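Local coordinates for putative exported protein (Aeromonas hydrophila subsp. hydrophila, PDB 4PJ2), which probably inhibits invertebrate-type (i-type) lysozyme in the bacterial periplasm and binds a magnesium ion, at residues V19-G24 with L55-S60; L66-L69 with P75-I78. All blocks are in the same frame, centred on the assembly; numbering follows the deposited sequence. Where two conformers were deposited one is given.

Contact 1 of 2, residues V19-G24 with L55-S60; sequences VSEGRG and LPRDGS
Glu21 OE2 accepts from Ile61 N, just past the turn, while the carboxylate that carries it lies over one face of the Arg57 guanidinium. The contact joins two strands of one antiparallel sheet in this two-sheet beta fold: 16-21 and 49-57 are separated by strand 30-37, so the contact between them is made by long side chains, Glu21 and Arg57, which cross at about a right angle. Arginine suits the task. Its CG is wedged between the backbone N and the carbonyl carbon (chi1 57°), and from there the chain runs extended toward Glu21. Around the rim, Arg57 NH1 donates to Gly59 O over 2.8 Å (N-H...O 157°), NE donates to Ser31 O, and NH2 bonds Pro26 O and pairs with Glu25 in a salt bridge. These bonds fix the rotation of the flat group and offer its face to Glu21, whose CG comes to 3.6 Å from Arg57 NE. The carboxylate stacks offset, the planes 26° apart. Glu21 OE2, 4.0 Å from Arg57 NH1, lies well off the guanidinium plane, so any attraction probably acts through the face, without a salt bridge. Gly59 has backbone angles that favour glycine, which lets the chain turn back and bring its carbonyl to Arg57. Ser60, being small, probably lets the carboxylate lie close to its main chain, with Glu21 OE2 3.5 Å from Ser60 CA, while its hydroxyl bonds Ala27 O. A water completes the link, 3.1 Å from Glu21 OE1, to which it donates, and 3.1 Å from Ser60 OG.

Contact 2 of 2, residues L66-L69 with P75-I78; sequences LLDL and PELI. With MG (magnesium ion), chain G.
Glu76 OE1 takes the backbone N-H of Leu69 at 2.7 Å, head-on to the oxygen, while also binding the magnesium ion at 2.5 Å. Glu76 OE2 is a second ligand, and Asp68 OD1 a third at 2.4 Å; such distances are long for magnesium and nearer those usual for calcium. Asn70, Asp72 and the carbonyl of Gln74 complete a metal loop resembling the calcium loops of EF-hands, within a beta hairpin. The Glu76 chain is bent at chi2 (62°), which folds the carboxylate back over the loop; a chain of this length lets both oxygens reach the ion. Asp68 is shorter and sends one oxygen in, its other accepting from Lys73 N. This metal end is the densely bonded part. Beside it, Leu67 and Glu76 form an antiparallel hydrogen-bonded pair, with Leu67 N reaching Glu76 O at 3.1 Å and Glu76 N reaching Leu67 O at 2.8 Å.

The apolar flanks are looser. Leu67 is exposed, meeting Ile78 CD1 through its CB at 4.1 Å. Pro75, a rigid ring entering the strand, lays its CB against Leu66 CB at 3.9 Å and beside Leu67 N; Leu66 CD2 rests only lightly on Leu77 CD1. Leu69 and Ile78 meet tip to tip, CD1 to CG1 at 3.8 Å. Both lie with Leu67 near helix 118-123, whose Ile119 touches Leu67 and Ile78; Leu77 points the other way, onto Val17 of strand 16-21.

Overall arrangement
Contact 1 comes first along the chain and closes before contact 2 opens; strand 49-57 leads through a short turn into strand 60-67. Their centres lie about 19 Å apart on opposite sides of the chain's centre. Each belongs to a different four-stranded antiparallel sheet: contact 1 bridges strands 16-21 and 49-57 of one, contact 2 the hairpin of strands 60-67 and 76-82 in the other. The sheets meet between them, where Val19 CG2 packs 4.1 Å from Leu77 CD2. The metal site thus sits well away from contact 1, which lies beside another protein's chain, whereas no other chain of the assembly touches the two segments of contact 2.

Contact 1 of 2, residues V19-G24 with L55-S60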
ATOM      1  N   VAL A  19     -16.188  -5.322  -2.600  1.00 10.85           N
ATOM      2  CA  VAL A  19     -15.052  -4.408  -2.638  1.00 10.92           C
ATOM      3  C   VAL A  19     -14.086  -4.954  -3.666  1.00 10.72           C
ATOM      4  O   VAL A  19     -13.719  -6.124  -3.608  1.00 12.31           O
ATOM      5  CB  VAL A  19     -14.362  -4.285  -1.267  1.00 11.99           C
ATOM      6  CG1 VAL A  19     -13.181  -3.315  -1.362  1.00 12.73           C
ATOM      7  CG2 VAL A  19     -15.362  -3.822  -0.225  1.00 12.27           C
ATOM      8  N   SER A  20     -13.671  -4.092  -4.593  1.00 11.00           N
ATOM      9  CA  SER A  20     -12.816  -4.489  -5.712  1.00 11.88           C
ATOM     10  C   SER A  20     -11.741  -3.459  -5.965  1.00 12.38           C
ATOM     11  O   SER A  20     -12.007  -2.269  -5.909  1.00 12.63           O
ATOM     12  CB  SER A  20     -13.631  -4.510  -7.007  1.00 13.79           C
ATOM     13  OG  SER A  20     -14.612  -5.498  -7.005  1.00 16.17           O
ATOM     14  N   GLU A  21     -10.532  -3.905  -6.299  1.00 12.59           N
ATOM     15  CA  GLU A  21      -9.534  -2.991  -6.855  1.00 13.36           C
ATOM     16  C   GLU A  21      -9.851  -2.690  -8.311  1.00 13.19           C
ATOM     17  O   GLU A  21     -10.440  -3.495  -9.019  1.00 14.93           O
ATOM     18  CB  GLU A  21      -8.137  -3.596  -6.708  1.00 15.15           C
ATOM     19  CG  GLU A  21      -7.638  -3.499  -5.262  1.00 16.47           C
ATOM     20  CD  GLU A  21      -6.310  -4.177  -5.008  1.00 20.37           C
ATOM     21  OE1 GLU A  21      -5.870  -4.962  -5.865  1.00 24.38           O
ATOM     22  OE2 GLU A  21      -5.700  -3.939  -3.939  1.00 21.18           O
ATOM     23  N   GLY A  22      -9.452  -1.521  -8.773  1.00 13.14           N
ATOM     24  CA  GLY A  22      -9.689  -1.161 -10.164  1.00 13.34           C
ATOM     25  C   GLY A  22      -8.981  -2.067 -11.161  1.00 13.37           C
ATOM     26  O   GLY A  22      -7.832  -2.455 -10.971  1.00 14.52           O
ATOM     27  N   ARG A  23      -9.681  -2.406 -12.238  1.00 13.28           N
ATOM     28  CA  ARG A  23      -9.147  -3.322 -13.231  0.51 13.74           C
ATOM     29  C   ARG A  23      -8.050  -2.665 -14.056  1.00 13.97           C
ATOM     30  O   ARG A  23      -8.153  -1.499 -14.444  1.00 14.02           O
ATOM     31  CB  ARG A  23     -10.261  -3.848 -14.138  0.51 14.42           C
ATOM     32  CG  ARG A  23      -9.770  -4.740 -15.263  0.51 16.42           C
ATOM     33  CD  ARG A  23     -10.909  -5.536 -15.864  0.51 18.48           C
ATOM     34  NE  ARG A  23     -10.450  -6.292 -17.020  0.51 20.13           N
ATOM     35  CZ  ARG A  23     -11.198  -7.143 -17.709  0.51 21.43           C
ATOM     36  NH1 ARG A  23     -12.459  -7.348 -17.364  0.51 21.54           N
ATOM     37  NH2 ARG A  23     -10.682  -7.778 -18.750  0.51 22.42           N
ATOM     38  N   GLY A  24      -6.990  -3.430 -14.310  1.00 14.15           N
ATOM     39  CA  GLY A  24      -5.883  -2.981 -15.136  1.00 15.25           C
ATOM     40  C   GLY A  24      -4.876  -2.094 -14.430  1.00 14.63           C
ATOM     41  O   GLY A  24      -3.900  -1.674 -15.015  1.00 16.36           O
ATOM     42  N   LEU A  55     -12.767   5.055  -4.602  1.00 10.74           N
ATOM     43  CA  LEU A  55     -11.813   5.794  -3.793  1.00 12.31           C
ATOM     44  C   LEU A  55     -10.395   5.476  -4.238  1.00 11.11           C
ATOM     45  O   LEU A  55     -10.125   4.404  -4.762  1.00 11.53           O
ATOM     46  CB  LEU A  55     -11.949   5.422  -2.319  1.00 14.71           C
ATOM     47  CG  LEU A  55     -13.046   6.151  -1.552  1.00 19.52           C
ATOM     48  CD1 LEU A  55     -14.403   5.589  -1.860  1.00 21.68           C
ATOM     49  CD2 LEU A  55     -12.782   6.085  -0.078  1.00 21.66           C
ATOM     50  N   PRO A  56      -9.466   6.393  -3.978  1.00 11.83           N
ATOM     51  CA  PRO A  56      -8.058   6.098  -4.217  1.00 11.96           C
ATOM     52  C   PRO A  56      -7.531   5.046  -3.258  1.00 12.35           C
ATOM     53  O   PRO A  56      -8.021   4.927  -2.129  1.00 13.93           O
ATOM     54  CB  PRO A  56      -7.361   7.447  -3.978  1.00 14.51           C
ATOM     55  CG  PRO A  56      -8.279   8.226  -3.217  1.00 16.28           C
ATOM     56  CD  PRO A  56      -9.661   7.739  -3.434  1.00 13.60           C
ATOM     57  N   ARG A  57      -6.539   4.287  -3.708  1.00 12.87           N
ATOM     58  CA  ARG A  57      -5.808   3.412  -2.805  1.00 15.28           C
ATOM     59  C   ARG A  57      -4.341   3.603  -2.948  1.00 15.18           C
ATOM     60  O   ARG A  57      -3.766   3.547  -4.027  1.00 16.42           O
ATOM     61  CB  ARG A  57      -6.129   1.939  -2.959  1.00 17.73           C
ATOM     62  CG  ARG A  57      -5.915   1.431  -4.319  1.00 15.89           C
ATOM     63  CD  ARG A  57      -6.054  -0.113  -4.482  1.00 14.79           C
ATOM     64  NE  ARG A  57      -5.909  -0.381  -5.904  1.00 12.98           N
ATOM     65  CZ  ARG A  57      -4.803  -0.756  -6.524  1.00 12.86           C
ATOM     66  NH1 ARG A  57      -3.695  -1.024  -5.859  1.00 13.26           N
ATOM     67  NH2 ARG A  57      -4.817  -0.903  -7.838  1.00 13.16           N
ATOM     68  N   ASP A  58      -3.730   3.816  -1.797  1.00 15.90           N
ATOM     69  CA  ASP A  58      -2.293   3.960  -1.717  1.00 16.74           C
ATOM     70  C   ASP A  58      -1.705   2.648  -1.249  1.00 16.40           C
ATOM     71  O   ASP A  58      -1.296   2.488  -0.076  1.00 17.88           O
ATOM     72  CB  ASP A  58      -1.906   5.086  -0.791  1.00 18.10           C
ATOM     73  CG  ASP A  58      -0.426   5.251  -0.717  1.00 18.79           C
ATOM     74  OD1 ASP A  58       0.275   4.787  -1.649  1.00 19.13           O
ATOM     75  OD2 ASP A  58       0.043   5.833   0.269  1.00 20.39           O
ATOM     76  N   GLY A  59      -1.692   1.694  -2.156  1.00 15.84           N
ATOM     77  CA  GLY A  59      -1.167   0.377  -1.914  1.00 16.87           C
ATOM     78  C   GLY A  59      -2.186  -0.643  -2.318  1.00 17.92           C
ATOM     79  O   GLY A  59      -3.037  -0.382  -3.165  1.00 19.40           O
ATOM     80  N   SER A  60      -2.094  -1.809  -1.709  1.00 18.45           N
ATOM     81  CA  SER A  60      -2.982  -2.935  -1.970  0.50 18.95           C
ATOM     82  C   SER A  60      -3.961  -3.128  -0.815  1.00 18.24           C
ATOM     83  O   SER A  60      -3.606  -2.927   0.353  1.00 18.25           O
ATOM     84  CB  SER A  60      -2.154  -4.211  -2.103  0.50 20.84           C
ATOM     85  OG  SER A  60      -1.025  -4.011  -2.922  0.50 22.60           O
TER
HETATM   86  O   HOH W   1      -2.845  -4.439  -5.390  1.00 26.53           O

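Contact 2 of 2, residues L66-L69 with P75-I78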
ATOM      1  N   LEU A  66     -15.607  -5.410   9.556  1.00 20.52           N
ATOM      2  CA  LEU A  66     -16.964  -4.970   9.852  1.00 21.59           C
ATOM      3  C   LEU A  66     -17.055  -4.738  11.348  1.00 22.43           C
ATOM      4  O   LEU A  66     -17.019  -5.687  12.146  1.00 25.36           O
ATOM      5  CB  LEU A  66     -18.002  -6.027   9.456  1.00 22.76           C
ATOM      6  CG  LEU A  66     -18.192  -6.257   7.963  1.00 23.88           C
ATOM      7  CD1 LEU A  66     -19.176  -7.395   7.726  1.00 25.19           C
ATOM      8  CD2 LEU A  66     -18.673  -4.975   7.303  1.00 23.02           C
ATOM      9  N   LEU A  67     -17.151  -3.475  11.739  1.00 22.08           N
ATOM     10  CA  LEU A  67     -17.102  -3.117  13.155  1.00 22.63           C
ATOM     11  C   LEU A  67     -17.907  -1.854  13.371  1.00 22.87           C
ATOM     12  O   LEU A  67     -17.889  -0.964  12.530  1.00 22.83           O
ATOM     13  CB  LEU A  67     -15.654  -2.882  13.588  1.00 24.99           C
ATOM     14  CG  LEU A  67     -14.737  -4.108  13.629  1.00 28.14           C
ATOM     15  CD1 LEU A  67     -13.291  -3.701  13.853  1.00 29.23           C
ATOM     16  CD2 LEU A  67     -15.172  -5.066  14.721  1.00 29.92           C
ATOM     17  N   ASP A  68     -18.626  -1.781  14.484  1.00 23.97           N
ATOM     18  CA  ASP A  68     -19.395  -0.590  14.812  1.00 25.94           C
ATOM     19  C   ASP A  68     -18.485   0.517  15.332  1.00 27.28           C
ATOM     20  O   ASP A  68     -17.959   0.426  16.442  1.00 28.97           O
ATOM     21  CB  ASP A  68     -20.446  -0.941  15.866  1.00 27.44           C
ATOM     22  CG  ASP A  68     -21.316   0.238  16.239  1.00 29.36           C
ATOM     23  OD1 ASP A  68     -21.293   1.257  15.521  1.00 29.57           O
ATOM     24  OD2 ASP A  68     -22.037   0.142  17.254  1.00 31.02           O
ATOM     25  N   LEU A  69     -18.318   1.574  14.543  1.00 26.95           N
ATOM     26  CA  LEU A  69     -17.419   2.672  14.884  1.00 28.39           C
ATOM     27  C   LEU A  69     -18.154   3.852  15.495  1.00 31.12           C
ATOM     28  O   LEU A  69     -17.557   4.628  16.237  1.00 31.65           O
ATOM     29  CB  LEU A  69     -16.684   3.157  13.630  1.00 26.68           C
ATOM     30  CG  LEU A  69     -15.799   2.144  12.919  1.00 25.97           C
ATOM     31  CD1 LEU A  69     -15.198   2.805  11.687  1.00 26.07           C
ATOM     32  CD2 LEU A  69     -14.720   1.584  13.844  1.00 27.44           C
ATOM     33  N   PRO A  75     -22.534  -2.531  12.031  1.00 24.27           N
ATOM     34  CA  PRO A  75     -21.133  -2.367  11.626  1.00 22.73           C
ATOM     35  C   PRO A  75     -20.935  -1.411  10.460  1.00 21.75           C
ATOM     36  O   PRO A  75     -21.737  -1.397   9.519  1.00 21.66           O
ATOM     37  CB  PRO A  75     -20.725  -3.782  11.214  1.00 22.70           C
ATOM     38  CG  PRO A  75     -21.994  -4.411  10.753  1.00 23.82           C
ATOM     39  CD  PRO A  75     -23.062  -3.854  11.660  1.00 24.78           C
ATOM     40  N   GLU A  76     -19.888  -0.604  10.557  1.00 20.84           N
ATOM     41  CA  GLU A  76     -19.325   0.124   9.424  1.00 20.41           C
ATOM     42  C   GLU A  76     -18.393  -0.804   8.700  1.00 18.66           C
ATOM     43  O   GLU A  76     -17.912  -1.784   9.265  1.00 19.41           O
ATOM     44  CB  GLU A  76     -18.536   1.335   9.920  1.00 21.14           C
ATOM     45  CG  GLU A  76     -19.391   2.539  10.211  1.00 22.73           C
ATOM     46  CD  GLU A  76     -20.412   2.266  11.312  1.00 24.19           C
ATOM     47  OE1 GLU A  76     -20.011   2.085  12.488  1.00 24.82           O
ATOM     48  OE2 GLU A  76     -21.623   2.238  11.012  1.00 25.61           O
ATOM     49  N   LEU A  77     -18.159  -0.515   7.419  1.00 17.84           N
ATOM     50  CA  LEU A  77     -17.144  -1.223   6.664  1.00 16.58           C
ATOM     51  C   LEU A  77     -15.857  -0.453   6.719  1.00 17.25           C
ATOM     52  O   LEU A  77     -15.847   0.751   6.477  1.00 18.30           O
ATOM     53  CB  LEU A  77     -17.592  -1.348   5.207  1.00 16.61           C
ATOM     54  CG  LEU A  77     -16.545  -1.889   4.227  1.00 15.73           C
ATOM     55  CD1 LEU A  77     -16.187  -3.336   4.477  1.00 17.41           C
ATOM     56  CD2 LEU A  77     -17.034  -1.690   2.800  1.00 15.96           C
ATOM     57  N   ILE A  78     -14.778  -1.157   7.023  1.00 16.50           N
ATOM     58  CA  ILE A  78     -13.445  -0.555   7.011  1.00 16.60           C
ATOM     59  C   ILE A  78     -12.609  -1.281   5.983  1.00 15.36           C
ATOM     60  O   ILE A  78     -12.479  -2.493   6.024  1.00 17.09           O
ATOM     61  CB  ILE A  78     -12.759  -0.596   8.395  1.00 17.95           C
ATOM     62  CG1 ILE A  78     -13.644   0.105   9.426  1.00 19.56           C
ATOM     63  CG2 ILE A  78     -11.375   0.071   8.297  1.00 18.38           C
ATOM     64  CD1 ILE A  78     -14.512  -0.823  10.268  1.00 21.53           C
TER
HETATM   65 MG    MG G 203     -22.279   1.622  13.346  1.00 28.81          MG